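Uncharacterized protein AsqI (Emericella nidulans, PDB 5YY3) catalyses, as a zinc-dependent cyclopenase, the ring contraction of 4'-methoxycyclopenine to 4'-methoxyviridicatin with loss of methyl isocyanate, in aspoquinolone biosynthesis. Local coordinates at residues V222-T227 and I508-A513; S425-R430 and F635-T640; G442-F447 and L561-G566; L493-E498 and F573-I578; D499-Y504 and S622-I627. One frame throughout, in Å; residues are numbered along the deposited sequence.

Interaction 1 of 5, residues V222-T227 and I508-A513; sequences VARYET and IEMDRA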
# COMPACT_ATOMS: atom_id res chain seq x y z
N VAL A 222 12.09 23.74 2.15
CA VAL A 222 12.51 22.33 2.08
C VAL A 222 12.37 21.59 3.43
O VAL A 222 11.86 20.46 3.48
CB VAL A 222 13.97 22.24 1.57
CG1 VAL A 222 14.61 20.87 1.88
CG2 VAL A 222 14.01 22.55 0.07
N ALA A 223 12.81 22.21 4.53
CA ALA A 223 12.65 21.60 5.85
C ALA A 223 11.17 21.32 6.16
O ALA A 223 10.81 20.27 6.68
CB ALA A 223 13.26 22.49 6.93
N ARG A 224 10.30 22.26 5.84
CA ARG A 224 8.87 22.07 6.02
C ARG A 224 8.29 20.97 5.09
O ARG A 224 7.52 20.10 5.53
CB ARG A 224 8.14 23.39 5.80
CG ARG A 224 8.38 24.42 6.91
CD ARG A 224 7.54 25.66 6.67
NE ARG A 224 7.68 26.66 7.73
CZ ARG A 224 6.89 26.74 8.79
NH1 ARG A 224 5.90 25.86 8.94
NH2 ARG A 224 7.09 27.67 9.71
N TYR A 225 8.64 21.02 3.80
CA TYR A 225 8.21 20.00 2.85
C TYR A 225 8.65 18.59 3.26
O TYR A 225 7.89 17.62 3.15
CB TYR A 225 8.77 20.29 1.47
CG TYR A 225 8.25 19.37 0.38
CD1 TYR A 225 6.89 19.33 0.07
CD2 TYR A 225 9.11 18.54 -0.34
CE1 TYR A 225 6.40 18.51 -0.94
CE2 TYR A 225 8.63 17.70 -1.36
CZ TYR A 225 7.27 17.69 -1.65
OH TYR A 225 6.75 16.89 -2.65
N GLU A 226 9.89 18.49 3.71
CA GLU A 226 10.43 17.20 4.09
C GLU A 226 9.77 16.72 5.36
O GLU A 226 9.44 15.55 5.49
CB GLU A 226 11.95 17.27 4.25
CG GLU A 226 12.67 17.25 2.91
CD GLU A 226 14.08 16.70 3.02
OE1 GLU A 226 14.88 17.27 3.79
OE2 GLU A 226 14.39 15.70 2.35
N THR A 227 9.57 17.64 6.31
CA THR A 227 8.89 17.29 7.55
C THR A 227 7.45 16.85 7.25
O THR A 227 6.94 15.91 7.87
CB THR A 227 8.90 18.48 8.53
OG1 THR A 227 10.26 18.78 8.89
CG2 THR A 227 8.09 18.17 9.78
N ILE A 508 12.63 24.24 11.88
CA ILE A 508 11.65 25.12 11.26
C ILE A 508 11.39 26.36 12.13
O ILE A 508 11.03 26.23 13.31
CB ILE A 508 10.32 24.39 11.05
CG1 ILE A 508 10.49 23.19 10.11
CG2 ILE A 508 9.23 25.34 10.60
CD1 ILE A 508 9.25 22.30 10.04
N GLU A 509 11.55 27.56 11.56
CA GLU A 509 11.34 28.78 12.33
C GLU A 509 9.85 29.04 12.50
O GLU A 509 9.10 29.02 11.54
CB GLU A 509 12.02 29.99 11.66
CG GLU A 509 12.09 31.22 12.59
CD GLU A 509 12.48 32.51 11.88
OE1 GLU A 509 12.79 32.44 10.68
OE2 GLU A 509 12.46 33.60 12.51
N MET A 510 9.44 29.32 13.73
CA MET A 510 8.03 29.50 14.05
C MET A 510 7.72 30.90 14.57
O MET A 510 6.58 31.38 14.48
CB MET A 510 7.61 28.45 15.09
CG MET A 510 7.67 27.01 14.54
SD MET A 510 6.54 26.78 13.14
CE MET A 510 4.97 26.80 14.02
N ASP A 511 8.74 31.57 15.10
CA ASP A 511 8.52 32.90 15.66
C ASP A 511 9.81 33.57 16.09
O ASP A 511 10.82 32.91 16.37
CB ASP A 511 7.58 32.84 16.86
CG ASP A 511 6.76 34.12 17.03
OD1 ASP A 511 7.03 35.10 16.30
OD2 ASP A 511 5.85 34.12 17.88
N ARG A 512 9.74 34.90 16.14
CA ARG A 512 10.81 35.76 16.63
C ARG A 512 10.15 36.94 17.33
O ARG A 512 9.38 37.67 16.71
CB ARG A 512 11.70 36.25 15.50
CG ARG A 512 13.02 36.80 15.97
CD ARG A 512 13.55 37.87 15.03
NE ARG A 512 13.65 37.42 13.65
CZ ARG A 512 13.17 38.09 12.61
NH1 ARG A 512 12.56 39.26 12.79
NH2 ARG A 512 13.32 37.61 11.38
N ALA A 513 10.42 37.13 18.62
CA ALA A 513 9.69 38.14 19.37
C ALA A 513 10.54 38.88 20.39
O ALA A 513 11.28 38.27 21.17
CB ALA A 513 8.49 37.52 20.05
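Helix 222-227 and strand 508-513 run close to perpendicular (105°), their axes 9.2 Å apart at closest approach, and the backbones come nearest where the CA atoms of Ala223 and Ile508 lie 6.5 Å apart. Ile508 does most of the packing, because it directs its side chain at the helix and divides its branches among three helix residues. Its CG2 sits over the centre of the Arg224 guanidinium, 3.2 Å above the plane, so a methyl group rests on one flat face of the cation. Ile508 CD1 reaches the other way, meeting Thr227 OG1 tip to tip at 3.8 Å, while Ile508 CG1 stays 4.3 Å from Ala223 CB. The Arg224 chain is stretched from CG to NE, which carries the guanidinium past Ile508 toward Met510, whose SD lies obliquely 3.6 Å from Arg224 NH2. The far end is fixed elsewhere: NH1 is hydrogen-bonded to Met562 O, and Trp557 makes a cation-pi contact with the group. Thr227 OG1 turns back along the helix and donates to Ala223 O at 2.7 Å, from the opposite face of that carbonyl to Thr227 N. Met510 and Asp511 both face Leu493, a classic beta bulge. The side chains of Ala223 and the zinc ligand His218 are about 10 Å apart. Segment 222-227 belongs to the hemocyanin-type metal domain and 508-513 to the Ig-like domain: a domain junction.

Interaction 2 of 5, residues S425-R430 and F635-T640; sequences SNLVVR and FITSTT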
# COMPACT_ATOMS: atom_id res chain seq x y z
N SER A 425 12.82 29.19 30.86
CA SER A 425 12.30 27.92 31.38
C SER A 425 10.86 27.75 30.95
O SER A 425 10.23 28.70 30.49
CB SER A 425 12.41 27.85 32.91
OG SER A 425 11.44 28.69 33.51
N ASN A 426 10.34 26.54 31.10
CA ASN A 426 8.92 26.29 30.95
C ASN A 426 8.35 26.64 29.58
O ASN A 426 7.30 27.27 29.48
CB ASN A 426 8.13 27.04 32.03
CG ASN A 426 8.25 26.40 33.40
OD1 ASN A 426 8.69 27.03 34.36
ND2 ASN A 426 7.87 25.15 33.50
N LEU A 427 9.02 26.22 28.53
CA LEU A 427 8.51 26.45 27.19
C LEU A 427 7.31 25.55 26.95
O LEU A 427 7.36 24.35 27.18
CB LEU A 427 9.60 26.18 26.14
CG LEU A 427 9.20 26.33 24.67
CD1 LEU A 427 8.71 27.74 24.41
CD2 LEU A 427 10.38 25.98 23.76
N VAL A 428 6.21 26.13 26.48
CA VAL A 428 5.02 25.36 26.18
C VAL A 428 4.45 25.74 24.78
O VAL A 428 4.45 26.91 24.40
CB VAL A 428 3.93 25.56 27.27
CG1 VAL A 428 2.71 24.74 26.96
CG2 VAL A 428 4.46 25.17 28.65
N VAL A 429 4.00 24.74 24.03
CA VAL A 429 3.16 24.98 22.85
C VAL A 429 1.76 24.40 23.14
O VAL A 429 1.65 23.22 23.51
CB VAL A 429 3.77 24.33 21.56
CG1 VAL A 429 2.98 24.71 20.32
CG2 VAL A 429 5.24 24.76 21.39
N ARG A 430 0.71 25.21 23.01
CA ARG A 430 -0.66 24.83 23.42
C ARG A 430 -1.70 25.26 22.45
O ARG A 430 -1.51 26.24 21.74
CB ARG A 430 -1.11 25.50 24.73
CG ARG A 430 -0.10 25.88 25.72
CD ARG A 430 -0.77 26.11 27.07
NE ARG A 430 -1.17 27.48 27.35
CZ ARG A 430 -1.47 27.88 28.57
NH1 ARG A 430 -1.44 27.00 29.56
NH2 ARG A 430 -1.81 29.14 28.82
N PHE A 635 20.00 30.37 28.72
CA PHE A 635 19.32 31.23 27.74
C PHE A 635 18.71 30.41 26.56
O PHE A 635 18.22 30.98 25.58
CB PHE A 635 20.33 32.27 27.20
CG PHE A 635 21.51 31.65 26.50
CD1 PHE A 635 22.55 31.10 27.24
CD2 PHE A 635 21.54 31.55 25.12
CE1 PHE A 635 23.62 30.49 26.61
CE2 PHE A 635 22.60 30.94 24.49
CZ PHE A 635 23.65 30.42 25.23
N ILE A 636 18.77 29.09 26.67
CA ILE A 636 18.11 28.17 25.74
C ILE A 636 17.21 27.25 26.55
O ILE A 636 17.57 26.85 27.67
CB ILE A 636 19.13 27.30 24.93
CG1 ILE A 636 19.88 28.15 23.90
CG2 ILE A 636 18.42 26.14 24.22
CD1 ILE A 636 21.17 27.49 23.36
N THR A 637 16.04 26.94 26.01
CA THR A 637 15.20 25.92 26.61
C THR A 637 14.47 25.16 25.51
O THR A 637 14.38 25.62 24.37
CB THR A 637 14.19 26.53 27.59
OG1 THR A 637 13.68 25.50 28.46
CG2 THR A 637 13.04 27.20 26.85
N SER A 638 13.97 23.97 25.84
CA SER A 638 13.31 23.14 24.84
C SER A 638 12.32 22.24 25.51
O SER A 638 12.41 21.97 26.72
CB SER A 638 14.33 22.32 24.04
OG SER A 638 14.93 21.34 24.85
N THR A 639 11.34 21.78 24.73
CA THR A 639 10.25 21.01 25.28
C THR A 639 9.63 20.17 24.16
O THR A 639 9.65 20.57 23.00
CB THR A 639 9.19 21.93 25.92
OG1 THR A 639 8.27 21.14 26.69
CG2 THR A 639 8.41 22.67 24.86
N THR A 640 9.11 19.01 24.51
CA THR A 640 8.48 18.16 23.50
C THR A 640 6.98 18.48 23.44
O THR A 640 6.40 18.91 24.41
CB THR A 640 8.72 16.66 23.78
OG1 THR A 640 10.11 16.45 24.04
CG2 THR A 640 8.34 15.80 22.57
O HOH W 1 11.09 24.27 28.57
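Thr637 makes the first contact along segment 635-640, its CG2 lying 3.7 Å from Leu427 CB. Its OG1 stands anti to the backbone N (chi1 -162°), which places the hydroxyl beside a bridging water and the methyl against Leu427. That water takes the hydrogen of Leu427 N at 2.8 Å and is hydrogen-bonded to Thr637 OG1 at 2.9 Å. Ser638 completes the bridge through its backbone, because the same water donates to Ser638 O at 3.2 Å. Its side chain instead turns from strand 425-430, and OG is hydrogen-bonded to Ile627 O. Thr639 then faces Leu427 again. Its CG2 occupies the crowded position between backbone N and carbonyl carbon, and from there touches Leu427 CG at 3.7 Å and Leu427 O at 3.1 Å, a tight fit of methyl against carbonyl oxygen. The strands cross at 43° with axes 6.4 Å apart, too far for a backbone ladder, and each pairs with a different neighbour: Ser425, Val428 and Arg430 with strand 461-475, Thr637 with Cys577 of strand 571-580. Leu427 also extends onto Ala575 and Cys577. The chemistry is thus mixed: two threonine methyls pack on one leucine, while a single water links Leu427 N to polar atoms of Thr637 and Ser638, joining strand 422-431 to strand 636-644 of the same curled sheet near the protein surface, without direct pairing between them.

Interaction 3 of 5, residues G442-F447 and L561-G566; sequences GHITTF and LMLPVG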
# COMPACT_ATOMS: atom_id res chain seq x y z
N GLY A 442 0.89 20.89 25.19
CA GLY A 442 1.76 20.16 24.29
C GLY A 442 1.03 19.18 23.40
O GLY A 442 1.65 18.31 22.80
N HIS A 443 -0.29 19.29 23.31
CA HIS A 443 -1.06 18.47 22.38
C HIS A 443 -1.89 19.40 21.51
O HIS A 443 -2.91 19.94 21.97
CB HIS A 443 -1.95 17.44 23.11
CG HIS A 443 -1.18 16.48 23.95
ND1 HIS A 443 -1.00 15.15 23.60
CD2 HIS A 443 -0.49 16.65 25.11
CE1 HIS A 443 -0.25 14.55 24.51
NE2 HIS A 443 0.07 15.44 25.44
N ILE A 444 -1.44 19.60 20.28
CA ILE A 444 -2.12 20.52 19.37
C ILE A 444 -2.60 19.82 18.09
O ILE A 444 -2.30 18.64 17.85
CB ILE A 444 -1.20 21.72 19.04
CG1 ILE A 444 0.08 21.26 18.34
CG2 ILE A 444 -0.85 22.49 20.33
CD1 ILE A 444 1.04 22.42 18.02
N THR A 445 -3.35 20.55 17.27
CA THR A 445 -4.20 19.91 16.28
C THR A 445 -4.21 20.57 14.89
O THR A 445 -4.36 21.79 14.75
CB THR A 445 -5.63 19.84 16.80
OG1 THR A 445 -5.60 19.31 18.13
CG2 THR A 445 -6.50 18.95 15.93
N THR A 446 -4.06 19.75 13.86
CA THR A 446 -4.24 20.17 12.49
C THR A 446 -5.48 19.49 11.93
O THR A 446 -5.97 18.51 12.50
CB THR A 446 -3.04 19.82 11.64
OG1 THR A 446 -2.94 18.39 11.55
CG2 THR A 446 -1.76 20.40 12.25
N PHE A 447 -5.98 19.99 10.81
CA PHE A 447 -7.09 19.34 10.14
C PHE A 447 -6.92 19.41 8.63
O PHE A 447 -6.25 20.31 8.09
CB PHE A 447 -8.43 19.97 10.56
CG PHE A 447 -8.46 21.48 10.48
CD1 PHE A 447 -8.77 22.12 9.28
CD2 PHE A 447 -8.23 22.25 11.61
CE1 PHE A 447 -8.82 23.51 9.21
CE2 PHE A 447 -8.28 23.64 11.54
CZ PHE A 447 -8.57 24.27 10.33
N LEU A 561 -0.47 26.62 7.06
CA LEU A 561 0.62 25.64 6.92
C LEU A 561 1.67 25.80 8.00
O LEU A 561 2.74 25.20 7.90
CB LEU A 561 1.30 25.76 5.54
CG LEU A 561 0.42 25.63 4.32
CD1 LEU A 561 1.26 25.68 3.05
CD2 LEU A 561 -0.39 24.34 4.39
N MET A 562 1.40 26.63 9.01
CA MET A 562 2.42 26.92 10.02
C MET A 562 2.82 25.67 10.75
O MET A 562 3.99 25.47 11.07
CB MET A 562 1.91 27.97 11.01
CG MET A 562 2.04 29.40 10.49
SD MET A 562 3.76 29.93 10.42
CE MET A 562 4.14 30.02 12.17
N LEU A 563 1.85 24.80 11.00
CA LEU A 563 2.13 23.53 11.66
C LEU A 563 2.31 22.41 10.65
O LEU A 563 1.51 22.27 9.74
CB LEU A 563 0.99 23.19 12.63
CG LEU A 563 1.12 23.35 14.14
CD1 LEU A 563 1.92 24.55 14.52
CD2 LEU A 563 -0.27 23.41 14.75
N PRO A 564 3.37 21.60 10.82
CA PRO A 564 3.39 20.33 10.09
C PRO A 564 2.11 19.56 10.38
O PRO A 564 1.59 19.69 11.48
CB PRO A 564 4.61 19.62 10.67
CG PRO A 564 5.53 20.75 11.05
CD PRO A 564 4.62 21.83 11.56
N VAL A 565 1.59 18.81 9.42
CA VAL A 565 0.29 18.16 9.54
C VAL A 565 0.22 17.17 10.73
O VAL A 565 -0.84 17.02 11.35
CB VAL A 565 -0.09 17.45 8.20
CG1 VAL A 565 0.88 16.32 7.88
CG2 VAL A 565 -1.53 16.93 8.21
N GLY A 566 1.34 16.54 11.08
CA GLY A 566 1.37 15.62 12.19
C GLY A 566 0.83 14.24 11.86
O GLY A 566 0.64 13.90 10.69
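Thr446 and Ile444, two residues apart on one strand, meet the loop 561-566 in different ways. Thr446 points at the loop and uses its hydroxyl: OG1 lies between the backbone N and the carbonyl carbon (chi1 65°) and donates to Val565 O across a short 2.5 Å. It arrives in the carbonyl plane, on a lone pair, with a C=O...OG1 angle of 134°. The methyl on the other branch faces a different part of the loop, Thr446 CG2 standing 3.9 Å from Leu563 CB and 3.5 Å from Pro564 O. Ile444 starts out turned aside but ends near the loop. Its side chain lies slantwise to that of Leu563, Ile444 CD1 touching Leu563 CD2 at 3.7 Å. Leu563 CD2 therefore lies between the isoleucine end and the threonine methyl, 4.2 Å from Thr446 CG2. Val565 adds a looser touch, its CG2 being 3.9 Å from Thr446 OG1. Around this pairing, strand 443-449 hydrogen-bonds through its backbone to strand 636-644, whose Ile643 packs on Ile444, Thr446 and Leu563 alike. From the other direction, helix 210-231 reaches the loop through Thr227 on Pro564 and Cys231 on Val565, placing the loop between that helix and the sheet.

Interaction 4 of 5, residues L493-E498 and F573-I578; sequences LFIAAE and FVAFCI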
# COMPACT_ATOMS: atom_id res chain seq x y z
N LEU A 493 11.96 31.17 18.31
CA LEU A 493 11.31 29.86 18.43
C LEU A 493 11.40 29.02 17.15
O LEU A 493 11.04 29.47 16.06
CB LEU A 493 9.84 30.04 18.81
CG LEU A 493 8.97 28.77 18.76
CD1 LEU A 493 9.27 27.85 19.91
CD2 LEU A 493 7.50 29.12 18.71
N PHE A 494 11.89 27.79 17.32
CA PHE A 494 11.99 26.80 16.26
C PHE A 494 11.35 25.47 16.70
O PHE A 494 11.32 25.15 17.90
CB PHE A 494 13.45 26.54 15.88
CG PHE A 494 14.13 27.70 15.19
CD1 PHE A 494 14.64 28.77 15.92
CD2 PHE A 494 14.33 27.68 13.80
CE1 PHE A 494 15.29 29.83 15.28
CE2 PHE A 494 14.99 28.72 13.16
CZ PHE A 494 15.47 29.80 13.90
N ILE A 495 10.84 24.71 15.74
CA ILE A 495 10.43 23.33 15.99
C ILE A 495 11.09 22.38 15.00
O ILE A 495 11.56 22.79 13.93
CB ILE A 495 8.90 23.14 15.92
CG1 ILE A 495 8.39 23.34 14.48
CG2 ILE A 495 8.19 24.03 16.96
CD1 ILE A 495 6.88 23.16 14.32
N ALA A 496 11.12 21.11 15.36
CA ALA A 496 11.71 20.08 14.53
C ALA A 496 11.03 18.76 14.84
O ALA A 496 10.74 18.46 16.00
CB ALA A 496 13.20 19.99 14.76
N ALA A 497 10.73 17.99 13.80
CA ALA A 497 10.32 16.60 13.97
C ALA A 497 11.38 15.91 14.82
O ALA A 497 12.58 16.07 14.57
CB ALA A 497 10.17 15.89 12.60
N GLU A 498 10.95 15.18 15.85
CA GLU A 498 11.90 14.57 16.78
C GLU A 498 13.02 13.75 16.09
O GLU A 498 14.15 13.74 16.57
CB GLU A 498 11.16 13.70 17.79
CG GLU A 498 12.04 13.28 18.99
CD GLU A 498 11.25 12.58 20.10
OE1 GLU A 498 10.19 13.10 20.51
OE2 GLU A 498 11.69 11.51 20.58
N PHE A 573 7.22 16.31 18.27
CA PHE A 573 8.11 17.37 17.81
C PHE A 573 8.87 17.96 18.99
O PHE A 573 8.49 17.74 20.14
CB PHE A 573 7.33 18.48 17.09
CG PHE A 573 6.93 18.12 15.69
CD1 PHE A 573 5.98 17.14 15.45
CD2 PHE A 573 7.48 18.80 14.60
CE1 PHE A 573 5.59 16.81 14.15
CE2 PHE A 573 7.09 18.48 13.31
CZ PHE A 573 6.14 17.47 13.08
N VAL A 574 9.92 18.70 18.73
CA VAL A 574 10.62 19.41 19.79
C VAL A 574 10.54 20.91 19.54
O VAL A 574 10.73 21.36 18.41
CB VAL A 574 12.09 18.97 19.90
CG1 VAL A 574 12.83 19.81 20.94
CG2 VAL A 574 12.17 17.48 20.25
N ALA A 575 10.24 21.67 20.58
CA ALA A 575 10.27 23.13 20.50
C ALA A 575 11.55 23.63 21.12
O ALA A 575 12.01 23.10 22.13
CB ALA A 575 9.08 23.74 21.19
N PHE A 576 12.13 24.65 20.50
CA PHE A 576 13.40 25.21 20.91
C PHE A 576 13.24 26.72 21.00
O PHE A 576 12.64 27.34 20.11
CB PHE A 576 14.50 24.83 19.90
CG PHE A 576 15.72 25.70 19.94
CD1 PHE A 576 15.78 26.88 19.20
CD2 PHE A 576 16.83 25.33 20.68
CE1 PHE A 576 16.91 27.66 19.22
CE2 PHE A 576 17.97 26.12 20.70
CZ PHE A 576 18.01 27.28 19.97
N CYS A 577 13.75 27.31 22.08
CA CYS A 577 13.68 28.74 22.25
C CYS A 577 15.02 29.25 22.76
O CYS A 577 15.56 28.75 23.75
CB CYS A 577 12.55 29.14 23.21
SG CYS A 577 12.22 30.95 23.16
N ILE A 578 15.58 30.21 22.04
CA ILE A 578 16.82 30.84 22.48
C ILE A 578 16.56 32.33 22.72
O ILE A 578 15.77 32.96 22.00
CB ILE A 578 17.97 30.62 21.44
CG1 ILE A 578 19.28 31.26 21.92
CG2 ILE A 578 17.60 31.13 20.06
CD1 ILE A 578 20.47 30.92 21.04
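Phe494 and Phe576 form a hydrogen-bonded pair in an antiparallel strand pairing within the hemocyanin-type Ig-like domain, where strands 493-497 and 573-578 run at 157° with axes 4.6 Å apart. Each residue donates to the other: Phe494 N to Phe576 O at 2.9 Å, and Phe576 N to Phe494 O at 2.8 Å. Two residues on, Ala496 and Val574 repeat the exchange, with Val574 N to Ala496 O at 2.9 Å. The intervening non-hydrogen-bonded pair, Ile495 with Ala575, has its CA atoms 4.5 Å apart; the bonded pairs on either side of it set the register. On the face holding Phe494 and Phe576, the two side chains lie side by side and point the same way. CD1 of Phe494 comes to the edge of the Phe576 ring, close to its plane, 4.0 Å from Phe576 CD1. At the end of the pairing, Ala497 CA lies over one face of the Phe573 ring, displaced toward its rim and 4.0 Å from the centroid, a CH-pi contact. Farther out, Phe606 meets both phenylalanines of the first pair edge-to-face. Strand 508-517 flanks strand 487-497, while strand 636-644 borders strand 571-580, so the pair is interior to the sheet. On the other face, a chi1 of 67° sets Ile495 CG2 anti to the carbonyl carbon, where it lies 4.3 Å from Ala575 CB.

Interaction 5 of 5, residues D499-Y504 and S622-I627; sequences DLMNDY and SIRTII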
# COMPACT_ATOMS: atom_id res chain seq x y z
N ASP A 499 12.70 13.08 14.99
CA ASP A 499 13.71 12.27 14.28
C ASP A 499 14.77 13.13 13.60
O ASP A 499 15.93 12.71 13.50
CB ASP A 499 13.04 11.37 13.23
CG ASP A 499 12.22 10.26 13.85
OD1 ASP A 499 12.63 9.76 14.92
OD2 ASP A 499 11.16 9.89 13.27
N LEU A 500 14.38 14.31 13.14
CA LEU A 500 15.31 15.17 12.40
C LEU A 500 16.05 16.16 13.29
O LEU A 500 16.88 16.94 12.82
CB LEU A 500 14.56 15.94 11.31
CG LEU A 500 13.67 15.16 10.35
CD1 LEU A 500 13.00 16.10 9.36
CD2 LEU A 500 14.50 14.12 9.63
N MET A 501 15.74 16.13 14.58
CA MET A 501 16.17 17.15 15.54
C MET A 501 17.67 17.48 15.57
O MET A 501 18.04 18.61 15.87
CB MET A 501 15.68 16.71 16.93
CG MET A 501 16.32 17.32 18.12
SD MET A 501 15.76 16.47 19.60
CE MET A 501 15.73 14.81 19.00
N ASN A 502 18.54 16.52 15.25
CA ASN A 502 19.99 16.80 15.27
C ASN A 502 20.57 17.36 13.97
O ASN A 502 21.78 17.51 13.83
CB ASN A 502 20.77 15.55 15.65
CG ASN A 502 20.63 15.21 17.11
OD1 ASN A 502 20.47 16.10 17.96
ND2 ASN A 502 20.69 13.93 17.41
N ASP A 503 19.70 17.64 13.01
CA ASP A 503 20.10 18.32 11.80
C ASP A 503 19.71 19.78 11.91
O ASP A 503 18.51 20.09 12.01
CB ASP A 503 19.44 17.67 10.58
CG ASP A 503 19.68 18.44 9.31
OD1 ASP A 503 20.74 19.09 9.19
OD2 ASP A 503 18.80 18.38 8.41
N TYR A 504 20.70 20.66 11.93
CA TYR A 504 20.50 22.11 11.96
C TYR A 504 19.42 22.57 10.98
O TYR A 504 18.56 23.38 11.32
CB TYR A 504 21.79 22.85 11.60
CG TYR A 504 23.00 22.59 12.46
CD1 TYR A 504 23.12 23.14 13.75
CD2 TYR A 504 24.07 21.85 11.97
CE1 TYR A 504 24.25 22.91 14.53
CE2 TYR A 504 25.20 21.62 12.73
CZ TYR A 504 25.29 22.16 14.02
OH TYR A 504 26.42 21.94 14.78
N SER A 622 25.41 16.74 20.94
CA SER A 622 24.54 16.91 19.79
C SER A 622 23.68 18.15 20.05
O SER A 622 23.79 18.78 21.10
CB SER A 622 23.68 15.67 19.56
OG SER A 622 22.82 15.44 20.67
N ILE A 623 22.84 18.50 19.08
CA ILE A 623 21.89 19.58 19.28
C ILE A 623 20.99 19.21 20.46
O ILE A 623 20.66 20.05 21.31
CB ILE A 623 21.05 19.85 18.00
CG1 ILE A 623 21.95 20.47 16.92
CG2 ILE A 623 19.88 20.77 18.29
CD1 ILE A 623 21.25 20.75 15.61
N ARG A 624 20.63 17.93 20.54
CA ARG A 624 19.75 17.46 21.59
C ARG A 624 20.34 17.64 22.98
O ARG A 624 19.62 18.04 23.90
CB ARG A 624 19.39 16.00 21.38
CG ARG A 624 18.37 15.52 22.39
CD ARG A 624 18.49 14.03 22.62
NE ARG A 624 18.58 13.28 21.37
CZ ARG A 624 17.56 12.67 20.79
NH1 ARG A 624 16.34 12.73 21.34
NH2 ARG A 624 17.74 12.01 19.65
N THR A 625 21.63 17.35 23.15
CA THR A 625 22.24 17.46 24.48
C THR A 625 22.32 18.93 24.91
O THR A 625 22.00 19.27 26.05
CB THR A 625 23.65 16.84 24.55
OG1 THR A 625 24.47 17.37 23.50
CG2 THR A 625 23.59 15.33 24.42
N ILE A 626 22.70 19.80 23.98
CA ILE A 626 22.88 21.21 24.27
C ILE A 626 21.57 21.87 24.65
O ILE A 626 21.49 22.62 25.61
CB ILE A 626 23.51 21.95 23.08
CG1 ILE A 626 25.00 21.60 22.98
CG2 ILE A 626 23.31 23.46 23.19
CD1 ILE A 626 25.64 22.07 21.70
N ILE A 627 20.51 21.56 23.91
CA ILE A 627 19.27 22.24 24.14
C ILE A 627 18.51 21.59 25.30
O ILE A 627 17.43 22.04 25.68
CB ILE A 627 18.40 22.28 22.87
CG1 ILE A 627 17.84 20.90 22.52
CG2 ILE A 627 19.19 22.87 21.70
CD1 ILE A 627 16.81 20.95 21.43
O HOH W 2 23.63 17.38 16.31
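Asn502 meets the start of the short helix 623-626, where Ser622 and Thr625 form a capping box. The hydrogen bonds come first. Ser622 N donates to Thr625 OG1 at 2.8 Å and almost straight (178°), while the return bond from Thr625 N to Ser622 OG is weak. Asn502 adds a bond from the loop: its OD1 accepts from Arg624 N at 3.2 Å, the donor lying nearly along the C=O axis. A water links the remaining early amide, accepting from Ile623 N and donating to Asn502 O, so the first three helical N-H groups each have a partner. The loop holds its shape through a type I turn from Leu500 to Asp503, closed by Asp503 N to Leu500 O.

Van der Waals packing is centred on Ile623, which faces the loop. Its CD1 lies 3.6 Å from Tyr504 CD1, approaching the ring obliquely, and Ile623 CG2 sets a methyl against a backbone carbonyl, 3.7 Å from Met501 O. Tyr504 is itself held by Trp610, whose backbone N is hydrogen-bonded to its OH and whose ring meets it edge-to-face. Phe246 of the second subunit packs on Leu500 and Asp503. The third kind of contact joins methyl and cation. Met501 and Arg624 cross at about a right angle, and the bend at the thioether (chi3 39°) puts Met501 CE over one face of the Arg624 guanidinium, 3.1 Å above its plane and nearer the rim.

From the N terminus, interaction 1 opens first: helix 210-231 of the metal domain waits 281 residues for strand 508-517, and this long closure crosses all the others. Interaction 2 starts at strand 422-431 and closes last, at 635-640, so its loop encloses the remaining three. These close in the order they open, 442-447 on 561-566, 493-498 on 573-578 and 499-504 on 622-627, and therefore cross one another. In space, interactions 1 and 4 meet through neighbouring strands 508-517 and 487-497, and interactions 4 and 2 through strands 571-580 and 636-644. Arg224 ties interaction 1 to interaction 3. Ile627 joins interaction 5 to both 2 and 4. Interactions 3 and 5 do not touch, their nearest atoms about 9 Å apart.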